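Local structure of phosphatidylinositol-specific phospholipase C (Listeria monocytogenes, 2PLC) at residues 44-49 against 258-263; 26-31 against 48-53; 57-62 against 97-102; 2-7 against 53-58. The protein belongs to the phosphatidylinositol-specific phospholipase C family, enzymes built on a fold of the TIM-barrel type. All blocks are in the same frame, centred on the assembly; numbering follows the deposited sequence.

Interaction 1 (44-49 against 258-263)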
# COMPACT_ATOMS: atom_id res chain seq x y z
N GLN A 44 -15.32 2.42 7.89
CA GLN A 44 -15.14 2.31 6.44
C GLN A 44 -14.09 3.25 5.83
O GLN A 44 -14.02 4.43 6.17
CB GLN A 44 -16.48 2.51 5.74
CG GLN A 44 -16.45 2.23 4.26
CD GLN A 44 -17.73 2.64 3.57
OE1 GLN A 44 -18.43 3.54 4.02
NE2 GLN A 44 -18.04 1.98 2.46
N THR A 45 -13.28 2.71 4.92
CA THR A 45 -12.25 3.50 4.24
C THR A 45 -12.27 3.34 2.72
O THR A 45 -11.61 4.10 2.01
CB THR A 45 -10.85 3.13 4.72
OG1 THR A 45 -10.64 1.74 4.49
CG2 THR A 45 -10.69 3.44 6.20
N GLN A 46 -13.00 2.33 2.24
CA GLN A 46 -13.09 2.06 0.80
C GLN A 46 -14.49 1.66 0.35
O GLN A 46 -15.34 1.28 1.16
CB GLN A 46 -12.12 0.93 0.42
CG GLN A 46 -10.68 1.10 0.89
CD GLN A 46 -9.97 2.27 0.24
OE1 GLN A 46 -10.31 2.67 -0.87
NE2 GLN A 46 -8.98 2.83 0.93
N THR A 47 -14.74 1.75 -0.95
CA THR A 47 -16.02 1.34 -1.53
C THR A 47 -15.77 0.23 -2.55
O THR A 47 -16.63 -0.61 -2.78
CB THR A 47 -16.76 2.51 -2.21
OG1 THR A 47 -15.92 3.09 -3.21
CG2 THR A 47 -17.17 3.55 -1.19
N MET A 48 -14.58 0.25 -3.16
CA MET A 48 -14.19 -0.76 -4.14
C MET A 48 -13.63 -1.99 -3.45
O MET A 48 -12.97 -1.88 -2.42
CB MET A 48 -13.13 -0.21 -5.10
CG MET A 48 -13.65 0.78 -6.14
SD MET A 48 -12.35 1.37 -7.26
CE MET A 48 -11.32 2.32 -6.11
N SER A 49 -13.91 -3.16 -4.00
CA SER A 49 -13.38 -4.40 -3.44
C SER A 49 -11.91 -4.47 -3.83
O SER A 49 -11.45 -3.71 -4.69
CB SER A 49 -14.13 -5.63 -3.99
OG SER A 49 -13.90 -5.80 -5.37
N ASP A 258 -7.90 7.06 1.18
CA ASP A 258 -9.17 6.51 1.62
C ASP A 258 -10.10 6.98 0.51
O ASP A 258 -9.91 8.08 -0.02
CB ASP A 258 -9.66 7.16 2.92
CG ASP A 258 -8.99 6.61 4.15
OD1 ASP A 258 -8.48 5.47 4.11
OD2 ASP A 258 -8.99 7.33 5.16
N PHE A 259 -11.06 6.14 0.12
CA PHE A 259 -12.04 6.47 -0.92
C PHE A 259 -11.48 7.14 -2.19
O PHE A 259 -11.97 8.19 -2.60
CB PHE A 259 -13.15 7.35 -0.33
CG PHE A 259 -13.89 6.72 0.81
CD1 PHE A 259 -14.87 5.77 0.57
CD2 PHE A 259 -13.64 7.10 2.12
CE1 PHE A 259 -15.60 5.22 1.62
CE2 PHE A 259 -14.35 6.56 3.17
CZ PHE A 259 -15.34 5.61 2.93
N PRO A 260 -10.46 6.54 -2.81
CA PRO A 260 -9.93 7.18 -4.02
C PRO A 260 -10.87 7.01 -5.21
O PRO A 260 -11.49 5.96 -5.37
CB PRO A 260 -8.63 6.43 -4.26
CG PRO A 260 -8.95 5.05 -3.76
CD PRO A 260 -9.67 5.35 -2.47
N GLU A 261 -10.99 8.05 -6.02
CA GLU A 261 -11.83 8.00 -7.21
C GLU A 261 -10.99 7.54 -8.40
O GLU A 261 -9.77 7.74 -8.42
CB GLU A 261 -12.44 9.37 -7.49
CG GLU A 261 -13.42 9.80 -6.43
CD GLU A 261 -14.14 11.07 -6.81
OE1 GLU A 261 -13.51 12.16 -6.75
OE2 GLU A 261 -15.34 10.98 -7.16
N LYS A 262 -11.65 6.91 -9.37
CA LYS A 262 -10.99 6.41 -10.58
C LYS A 262 -10.15 7.49 -11.25
O LYS A 262 -9.06 7.22 -11.75
CB LYS A 262 -12.05 5.92 -11.58
CG LYS A 262 -13.02 4.87 -11.07
CD LYS A 262 -12.50 3.46 -11.28
CE LYS A 262 -13.61 2.43 -11.11
NZ LYS A 262 -14.66 2.56 -12.16
N GLN A 263 -10.69 8.71 -11.26
CA GLN A 263 -10.06 9.89 -11.86
C GLN A 263 -8.74 10.23 -11.19
O GLN A 263 -7.71 10.44 -11.85
CB GLN A 263 -11.02 11.08 -11.73
CG GLN A 263 -10.51 12.40 -12.29
CD GLN A 263 -10.79 12.55 -13.77
OE1 GLN A 263 -10.26 11.81 -14.60
NE2 GLN A 263 -11.64 13.52 -14.12
O HOH W 1 -13.26 4.47 -3.96

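Interaction 2 (26-31 against 48-53)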
# COMPACT_ATOMS: atom_id res chain seq x y z
N ASP A 26 -6.01 0.88 4.61
CA ASP A 26 -6.95 -0.11 5.14
C ASP A 26 -7.80 -0.68 4.00
O ASP A 26 -9.03 -0.64 4.02
CB ASP A 26 -7.83 0.52 6.22
CG ASP A 26 -8.25 -0.47 7.28
OD1 ASP A 26 -8.07 -1.70 7.11
OD2 ASP A 26 -8.77 0.01 8.30
N THR A 27 -7.09 -1.18 3.01
CA THR A 27 -7.63 -1.77 1.80
C THR A 27 -8.92 -2.58 1.90
O THR A 27 -9.83 -2.40 1.10
CB THR A 27 -6.55 -2.64 1.14
OG1 THR A 27 -5.36 -1.86 0.96
CG2 THR A 27 -7.04 -3.19 -0.20
N MET A 28 -8.99 -3.47 2.89
CA MET A 28 -10.14 -4.36 3.08
C MET A 28 -11.36 -3.82 3.80
O MET A 28 -12.37 -4.53 3.90
CB MET A 28 -9.70 -5.65 3.78
CG MET A 28 -8.60 -6.42 3.06
SD MET A 28 -8.95 -6.64 1.30
CE MET A 28 -10.10 -8.04 1.34
N SER A 29 -11.28 -2.60 4.32
CA SER A 29 -12.41 -2.04 5.04
C SER A 29 -13.50 -1.44 4.15
O SER A 29 -13.74 -0.23 4.15
CB SER A 29 -11.93 -1.00 6.06
OG SER A 29 -13.00 -0.63 6.92
N TYR A 30 -14.13 -2.31 3.36
CA TYR A 30 -15.22 -1.91 2.47
C TYR A 30 -16.38 -2.88 2.71
O TYR A 30 -17.41 -2.81 2.05
CB TYR A 30 -14.80 -1.94 1.00
CG TYR A 30 -14.25 -3.27 0.53
CD1 TYR A 30 -15.09 -4.28 0.08
CD2 TYR A 30 -12.87 -3.50 0.55
CE1 TYR A 30 -14.58 -5.51 -0.35
CE2 TYR A 30 -12.34 -4.72 0.12
CZ TYR A 30 -13.20 -5.71 -0.32
OH TYR A 30 -12.66 -6.90 -0.77
N ASN A 31 -16.17 -3.78 3.65
CA ASN A 31 -17.16 -4.77 4.02
C ASN A 31 -16.74 -5.32 5.38
O ASN A 31 -15.58 -5.17 5.78
CB ASN A 31 -17.21 -5.88 2.97
CG ASN A 31 -18.43 -6.78 3.12
OD1 ASN A 31 -19.49 -6.33 3.56
ND2 ASN A 31 -18.28 -8.05 2.75
N MET A 48 -14.58 0.25 -3.16
CA MET A 48 -14.19 -0.76 -4.14
C MET A 48 -13.63 -1.99 -3.45
O MET A 48 -12.97 -1.88 -2.42
CB MET A 48 -13.13 -0.21 -5.10
CG MET A 48 -13.65 0.78 -6.14
SD MET A 48 -12.35 1.37 -7.26
CE MET A 48 -11.32 2.32 -6.11
N SER A 49 -13.91 -3.16 -4.00
CA SER A 49 -13.38 -4.40 -3.44
C SER A 49 -11.91 -4.47 -3.83
O SER A 49 -11.45 -3.71 -4.69
CB SER A 49 -14.13 -5.63 -3.99
OG SER A 49 -13.90 -5.80 -5.37
N LEU A 50 -11.18 -5.39 -3.21
CA LEU A 50 -9.75 -5.55 -3.48
C LEU A 50 -9.47 -5.68 -4.96
O LEU A 50 -8.65 -4.96 -5.51
CB LEU A 50 -9.20 -6.78 -2.74
CG LEU A 50 -7.75 -7.20 -2.98
CD1 LEU A 50 -6.80 -6.04 -2.73
CD2 LEU A 50 -7.41 -8.35 -2.06
N TYR A 51 -10.22 -6.56 -5.61
CA TYR A 51 -10.03 -6.80 -7.02
C TYR A 51 -10.32 -5.57 -7.89
O TYR A 51 -9.63 -5.33 -8.88
CB TYR A 51 -10.87 -7.99 -7.47
CG TYR A 51 -10.52 -8.41 -8.86
CD1 TYR A 51 -9.30 -9.04 -9.13
CD2 TYR A 51 -11.35 -8.09 -9.94
CE1 TYR A 51 -8.90 -9.33 -10.44
CE2 TYR A 51 -10.97 -8.37 -11.25
CZ TYR A 51 -9.74 -8.99 -11.50
OH TYR A 51 -9.35 -9.24 -12.82
N GLN A 52 -11.33 -4.80 -7.51
CA GLN A 52 -11.68 -3.61 -8.27
C GLN A 52 -10.58 -2.56 -8.16
O GLN A 52 -10.30 -1.84 -9.12
CB GLN A 52 -12.99 -3.02 -7.77
CG GLN A 52 -14.17 -3.94 -7.89
CD GLN A 52 -15.47 -3.26 -7.55
OE1 GLN A 52 -16.41 -3.26 -8.34
NE2 GLN A 52 -15.52 -2.64 -6.37
N GLN A 53 -9.98 -2.46 -6.97
CA GLN A 53 -8.91 -1.51 -6.71
C GLN A 53 -7.69 -1.81 -7.58
O GLN A 53 -7.07 -0.89 -8.14
CB GLN A 53 -8.50 -1.55 -5.24
CG GLN A 53 -9.57 -1.05 -4.28
CD GLN A 53 -9.13 -1.17 -2.84
OE1 GLN A 53 -7.95 -0.97 -2.52
NE2 GLN A 53 -10.06 -1.50 -1.95

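Interaction 3 (57-62 against 97-102)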
# COMPACT_ATOMS: atom_id res chain seq x y z
N GLY A 57 -5.96 0.45 -10.85
CA GLY A 57 -4.61 0.99 -10.84
C GLY A 57 -3.89 1.02 -9.51
O GLY A 57 -2.71 1.35 -9.47
N ILE A 58 -4.58 0.67 -8.43
CA ILE A 58 -3.96 0.66 -7.10
C ILE A 58 -2.86 -0.39 -7.11
O ILE A 58 -3.07 -1.51 -7.56
CB ILE A 58 -5.00 0.30 -6.00
CG1 ILE A 58 -6.10 1.37 -5.93
CG2 ILE A 58 -4.32 0.11 -4.66
CD1 ILE A 58 -5.60 2.77 -5.66
N ARG A 59 -1.66 -0.01 -6.66
CA ARG A 59 -0.55 -0.95 -6.64
C ARG A 59 0.07 -1.11 -5.26
O ARG A 59 1.08 -1.78 -5.08
CB ARG A 59 0.53 -0.56 -7.65
CG ARG A 59 0.11 -0.74 -9.10
CD ARG A 59 -0.17 -2.19 -9.45
NE ARG A 59 -0.66 -2.31 -10.82
CZ ARG A 59 -1.94 -2.25 -11.17
NH1 ARG A 59 -2.88 -2.10 -10.24
NH2 ARG A 59 -2.28 -2.32 -12.45
N TYR A 60 -0.53 -0.43 -4.29
CA TYR A 60 -0.07 -0.53 -2.91
C TYR A 60 -1.30 -0.86 -2.09
O TYR A 60 -2.32 -0.17 -2.20
CB TYR A 60 0.53 0.80 -2.43
CG TYR A 60 0.72 0.85 -0.93
CD1 TYR A 60 1.88 0.36 -0.34
CD2 TYR A 60 -0.28 1.35 -0.09
CE1 TYR A 60 2.05 0.36 1.04
CE2 TYR A 60 -0.13 1.35 1.28
CZ TYR A 60 1.04 0.85 1.84
OH TYR A 60 1.19 0.85 3.21
N ILE A 61 -1.22 -1.93 -1.31
CA ILE A 61 -2.34 -2.31 -0.46
C ILE A 61 -1.91 -2.41 0.99
O ILE A 61 -0.75 -2.66 1.29
CB ILE A 61 -3.04 -3.60 -0.95
CG1 ILE A 61 -2.06 -4.77 -0.99
CG2 ILE A 61 -3.64 -3.37 -2.32
CD1 ILE A 61 -2.68 -6.06 -1.47
N ASP A 62 -2.86 -2.19 1.88
CA ASP A 62 -2.62 -2.19 3.31
C ASP A 62 -3.55 -3.25 3.93
O ASP A 62 -4.75 -3.02 4.09
CB ASP A 62 -2.95 -0.78 3.81
CG ASP A 62 -2.82 -0.63 5.30
OD1 ASP A 62 -2.39 -1.57 6.00
OD2 ASP A 62 -3.17 0.48 5.77
N PRO A 97 0.90 -10.22 -15.63
CA PRO A 97 2.26 -10.58 -15.20
C PRO A 97 3.39 -9.54 -15.16
O PRO A 97 4.48 -9.85 -14.69
CB PRO A 97 2.60 -11.75 -16.12
CG PRO A 97 1.93 -11.35 -17.39
CD PRO A 97 0.58 -10.88 -16.91
N LYS A 98 3.15 -8.33 -15.65
CA LYS A 98 4.20 -7.31 -15.62
C LYS A 98 4.02 -6.30 -14.49
O LYS A 98 4.90 -5.49 -14.23
CB LYS A 98 4.30 -6.59 -16.97
CG LYS A 98 4.86 -7.44 -18.11
CD LYS A 98 6.31 -7.84 -17.85
CE LYS A 98 6.86 -8.68 -18.99
NZ LYS A 98 8.27 -9.09 -18.74
N GLU A 99 2.88 -6.38 -13.81
CA GLU A 99 2.58 -5.48 -12.70
C GLU A 99 3.25 -5.96 -11.42
O GLU A 99 3.65 -7.11 -11.32
CB GLU A 99 1.07 -5.40 -12.46
CG GLU A 99 0.25 -5.03 -13.68
CD GLU A 99 0.66 -3.71 -14.29
OE1 GLU A 99 0.51 -2.67 -13.63
OE2 GLU A 99 1.14 -3.72 -15.44
N THR A 100 3.38 -5.05 -10.46
CA THR A 100 3.98 -5.37 -9.16
C THR A 100 3.12 -4.75 -8.08
O THR A 100 2.57 -3.66 -8.25
CB THR A 100 5.45 -4.88 -9.03
OG1 THR A 100 5.87 -5.00 -7.67
CG2 THR A 100 5.59 -3.44 -9.47
N ILE A 101 2.98 -5.45 -6.96
CA ILE A 101 2.17 -4.97 -5.86
C ILE A 101 2.98 -4.86 -4.59
O ILE A 101 3.77 -5.75 -4.26
CB ILE A 101 0.93 -5.87 -5.66
CG1 ILE A 101 0.03 -5.76 -6.90
CG2 ILE A 101 0.16 -5.47 -4.40
CD1 ILE A 101 -1.15 -6.67 -6.88
N ILE A 102 2.85 -3.72 -3.93
CA ILE A 102 3.54 -3.48 -2.67
C ILE A 102 2.46 -3.72 -1.62
O ILE A 102 1.39 -3.13 -1.68
CB ILE A 102 4.06 -2.04 -2.60
CG1 ILE A 102 4.94 -1.75 -3.81
CG2 ILE A 102 4.82 -1.83 -1.29
CD1 ILE A 102 5.32 -0.31 -3.96

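Interaction 4 (2-7 against 53-58)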
# COMPACT_ATOMS: atom_id res chain seq x y z
N THR A 2 -4.05 1.30 -20.22
CA THR A 2 -5.05 0.86 -19.26
C THR A 2 -4.50 0.81 -17.84
O THR A 2 -3.35 0.43 -17.62
CB THR A 2 -5.60 -0.54 -19.61
OG1 THR A 2 -4.50 -1.46 -19.74
CG2 THR A 2 -6.40 -0.50 -20.90
N THR A 3 -5.34 1.19 -16.89
CA THR A 3 -4.97 1.18 -15.48
C THR A 3 -4.73 -0.25 -15.01
O THR A 3 -4.05 -0.49 -14.01
CB THR A 3 -6.08 1.80 -14.61
OG1 THR A 3 -7.32 1.12 -14.85
CG2 THR A 3 -6.24 3.28 -14.92
N LYS A 4 -5.28 -1.21 -15.75
CA LYS A 4 -5.14 -2.62 -15.41
C LYS A 4 -3.71 -3.14 -15.63
O LYS A 4 -3.29 -4.10 -14.97
CB LYS A 4 -6.14 -3.45 -16.23
CG LYS A 4 -6.26 -4.90 -15.81
CD LYS A 4 -7.45 -5.56 -16.47
CE LYS A 4 -7.31 -5.59 -17.99
NZ LYS A 4 -8.53 -6.15 -18.64
N GLN A 5 -2.97 -2.50 -16.53
CA GLN A 5 -1.60 -2.90 -16.82
C GLN A 5 -0.69 -1.70 -17.06
O GLN A 5 0.16 -1.73 -17.95
CB GLN A 5 -1.56 -3.80 -18.06
CG GLN A 5 -2.40 -5.07 -17.95
CD GLN A 5 -2.20 -6.01 -19.11
OE1 GLN A 5 -1.89 -5.59 -20.23
NE2 GLN A 5 -2.35 -7.31 -18.85
N TRP A 6 -0.83 -0.67 -16.23
CA TRP A 6 -0.02 0.54 -16.39
C TRP A 6 1.48 0.37 -16.14
O TRP A 6 2.29 0.99 -16.84
CB TRP A 6 -0.57 1.70 -15.56
CG TRP A 6 -0.46 1.55 -14.05
CD1 TRP A 6 -1.36 0.94 -13.22
CD2 TRP A 6 0.55 2.12 -13.20
NE1 TRP A 6 -0.98 1.10 -11.90
CE2 TRP A 6 0.19 1.82 -11.86
CE3 TRP A 6 1.71 2.86 -13.44
CZ2 TRP A 6 0.96 2.24 -10.77
CZ3 TRP A 6 2.48 3.28 -12.35
CH2 TRP A 6 2.09 2.96 -11.03
N MET A 7 1.85 -0.47 -15.18
CA MET A 7 3.27 -0.68 -14.87
C MET A 7 4.04 -1.45 -15.95
O MET A 7 5.25 -1.32 -16.06
CB MET A 7 3.44 -1.39 -13.52
CG MET A 7 2.89 -0.61 -12.34
SD MET A 7 3.25 -1.42 -10.79
CE MET A 7 4.31 -0.24 -10.02
N GLN A 53 -9.98 -2.46 -6.97
CA GLN A 53 -8.91 -1.51 -6.71
C GLN A 53 -7.69 -1.81 -7.58
O GLN A 53 -7.07 -0.89 -8.14
CB GLN A 53 -8.50 -1.55 -5.24
CG GLN A 53 -9.57 -1.05 -4.28
CD GLN A 53 -9.13 -1.17 -2.84
OE1 GLN A 53 -7.95 -0.97 -2.52
NE2 GLN A 53 -10.06 -1.50 -1.95
N LEU A 54 -7.36 -3.09 -7.71
CA LEU A 54 -6.22 -3.49 -8.53
C LEU A 54 -6.47 -3.13 -9.99
O LEU A 54 -5.60 -2.55 -10.64
CB LEU A 54 -5.95 -4.99 -8.37
CG LEU A 54 -5.54 -5.45 -6.96
CD1 LEU A 54 -5.26 -6.95 -6.96
CD2 LEU A 54 -4.32 -4.68 -6.49
N GLU A 55 -7.66 -3.45 -10.49
CA GLU A 55 -8.00 -3.12 -11.87
C GLU A 55 -8.08 -1.61 -12.10
O GLU A 55 -7.94 -1.14 -13.23
CB GLU A 55 -9.34 -3.76 -12.28
CG GLU A 55 -9.29 -5.26 -12.42
CD GLU A 55 -10.31 -5.78 -13.44
OE1 GLU A 55 -11.45 -5.25 -13.49
OE2 GLU A 55 -9.96 -6.72 -14.19
N ALA A 56 -8.31 -0.85 -11.03
CA ALA A 56 -8.38 0.61 -11.11
C ALA A 56 -6.99 1.25 -11.11
O ALA A 56 -6.85 2.46 -11.32
CB ALA A 56 -9.21 1.15 -9.96
N GLY A 57 -5.96 0.45 -10.85
CA GLY A 57 -4.61 0.99 -10.84
C GLY A 57 -3.89 1.02 -9.51
O GLY A 57 -2.71 1.35 -9.47
N ILE A 58 -4.58 0.67 -8.43
CA ILE A 58 -3.96 0.66 -7.10
C ILE A 58 -2.86 -0.39 -7.11
O ILE A 58 -3.07 -1.51 -7.56
CB ILE A 58 -5.00 0.30 -6.00
CG1 ILE A 58 -6.10 1.37 -5.93
CG2 ILE A 58 -4.32 0.11 -4.66
CD1 ILE A 58 -5.60 2.77 -5.66
O HOH W 2 -10.45 -5.13 -17.08

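Interaction 1 (44-49 against 258-263)
Phe259 presents one ring face to the backbone of Thr45, whose O sits 3.6 Å above the ring plane and over its centre. The same Thr45 O accepts the N-H of Phe259 at 2.8 Å, with an N-H...O angle of 152°, so one carbonyl is held by the main chain of Phe259 and covered by its ring. Around the ring edge, Thr47 CG2 approaches Phe259 CE1 to 3.6 Å, and the amide of Gln44 stands across the rim, its plane turned 79° from that of the ring. Arg227 of helix 226-246 adds a cation-pi contact. In this TIM-barrel-type fold, residues 258-263 carry the chain from strand 253-257 into helix 262-269, and Phe259 in this connection has a left-handed backbone (phi 45°). Asp258 OD1 lies against Thr45 CB, but its hydrogen-bond partner is His25 ND1. Gln46 is tied in a similar way: its NE2 donates to the carbonyls of His25 and Met257, while OE1 lies 3.2 Å from Pro260 CD. Met48 takes the other end of the contact, its chain extended to SD and then bent so that CE comes 3.7 Å from Pro260 O. Met48 SD is 4.2 Å from Lys262 CE. A water joins the two segments by donating to Pro260 O at 2.7 Å and pairing with Thr47 OG1 at 3.1 Å.

Interaction 2 (26-31 against 48-53)
Tyr30 lays its ring on the backbone of Met48 and Ser49, where helix 50-55 begins with Ser49 as N-cap. Segment 26-31 follows strand 20-24 and opens with a type I beta turn, Asp26 to Ser29, so the contact sets a loop at the end of a barrel strand against a helix start. One ring face receives both Met48 O, 3.3 Å above the plane and offset toward the rim, and Ser49 CA, whose CH-pi contact lies 3.6 Å from the centroid and 19° off the normal. With CG wedged between its backbone N and carbonyl carbon (chi1 56°), Tyr30 swings the ring over the helix start and brings OH to Leu50 N, which donates a weak, nearly straight bond of 3.2 Å. Beside the tyrosine, Thr27 and Met28 meet Leu50 obliquely: Thr27 CG2 touches CD1 at 3.8 Å, and Met28 SD rests against CB at 4.1 Å. Leu50 also packs on Val85 and Ile89 of helix 82-95. Gln53 reaches back from the first turn with an extended chain. Its OE1 pairs with Thr24 OG1, whereas Thr27 OG1 pairs with Asp62 N. Gln53 NE2 serves two carbonyls close to its own amide plane, which fixes its rotation: Thr27 O at 3.2 Å across the contact, and Met48 O at 3.0 Å, approached from above that carbonyl's plane.

Interaction 3 (57-62 against 97-102)
The parallel pairing of Tyr60 with Ile102 joins barrel strands 60-65 and 101-107, neighbours in a beta-alpha-beta crossover whose helix is 82-95. Ile102 turns both its N-H and its C=O to strand 60-65, donating to Arg59 O at 2.9 Å and accepting from Ile61 N at 2.9 Å. On the sheet face of Tyr60 and Ile102, Tyr60 CD1 meets Ile102 CG2 at 3.8 Å; Ile61 CD1 and Ile101 CG2 meet at 4.1 Å, both residues also touching Ile89 of helix 82-95. Just before the two strands begin, Arg59 bends at chi2 (-63°) to turn its guanidinium side-on to Glu99. Arg59 NE (3.1 Å) and NH2 (3.0 Å) both grip Glu99 OE1, which lies in the guanidinium plane while the carboxylate stands 86° to it. Glu99 OE1 offers its anti lone pair to Arg59 NE, whereas Arg59 NH2 comes from above the carboxylate plane. NH1 donates to the carbonyls of Ile58 and Leu54. Glu99 in turn accepts from Met7 N at OE1 and from Ser8 N at OE2. Close to Arg59 CD, at 3.3 Å, the buried Thr100 O has no polar partner. With so many N-H groups around one buried carboxylate, Glu99 is probably kept ionised and its charge balanced by Arg59.

Interaction 4 (2-7 against 53-58)
The indole of Trp6 meets Gly57 with its edge: Trp6 NE1 donates to Gly57 O at 3.0 Å, the acceptor lying 25° out of the ring plane. Over the centre of one indole face sits Met7 CG, 3.5 Å above it, and Thr3 C lies at the rim in plane. The side chains of Lys4 and Glu55 run side by side in the same direction, with Lys4 CD 3.6 Å from Glu55 OE2. The charges do not touch; a water accepts from Lys4 NZ at 2.7 Å and donates weakly to Glu55 OE2. Between these ends, Thr3 OG1, placed by chi1 55° between its own N and carbonyl carbon, donates to Glu55 O at 2.8 Å in the carbonyl plane. Thr3 O takes a CA-H...O contact from Gly57 CA at 3.5 Å. Gly57 closes helix 50-55 with a Schellman motif, its phi of 114° suiting glycine, so the N-terminal segment 2-7 covers the end of that helix. Around this cover, Trp6 packs on Pro22 of strand 20-24 and with Thr3 on Ile269 of helix 262-269, while Lys4 touches Lys95 of helix 82-95.

Overall arrangement
The four contacts fall into two pairs, at opposite ends of the barrel strands they adjoin. Interactions 1 and 2 share Met48 and Ser49, with centres about 7 Å apart, and Ser29 O probably bonds to both Thr45 N (3.1 Å) and Gln46 N (3.3 Å). They lie just past the C-terminal ends of strands 253-257 and 20-24, the side where TIM barrels generally carry their active sites. Interactions 3 and 4 lie at the strand starts, centres about 8 Å apart, and share Gly57 and Ile58. Helix 50-55 spans the gap: its beginning belongs to interaction 2, its end to interaction 4. Met48 SD, 4.1 Å from Ala56 CB, also links interactions 2 and 4.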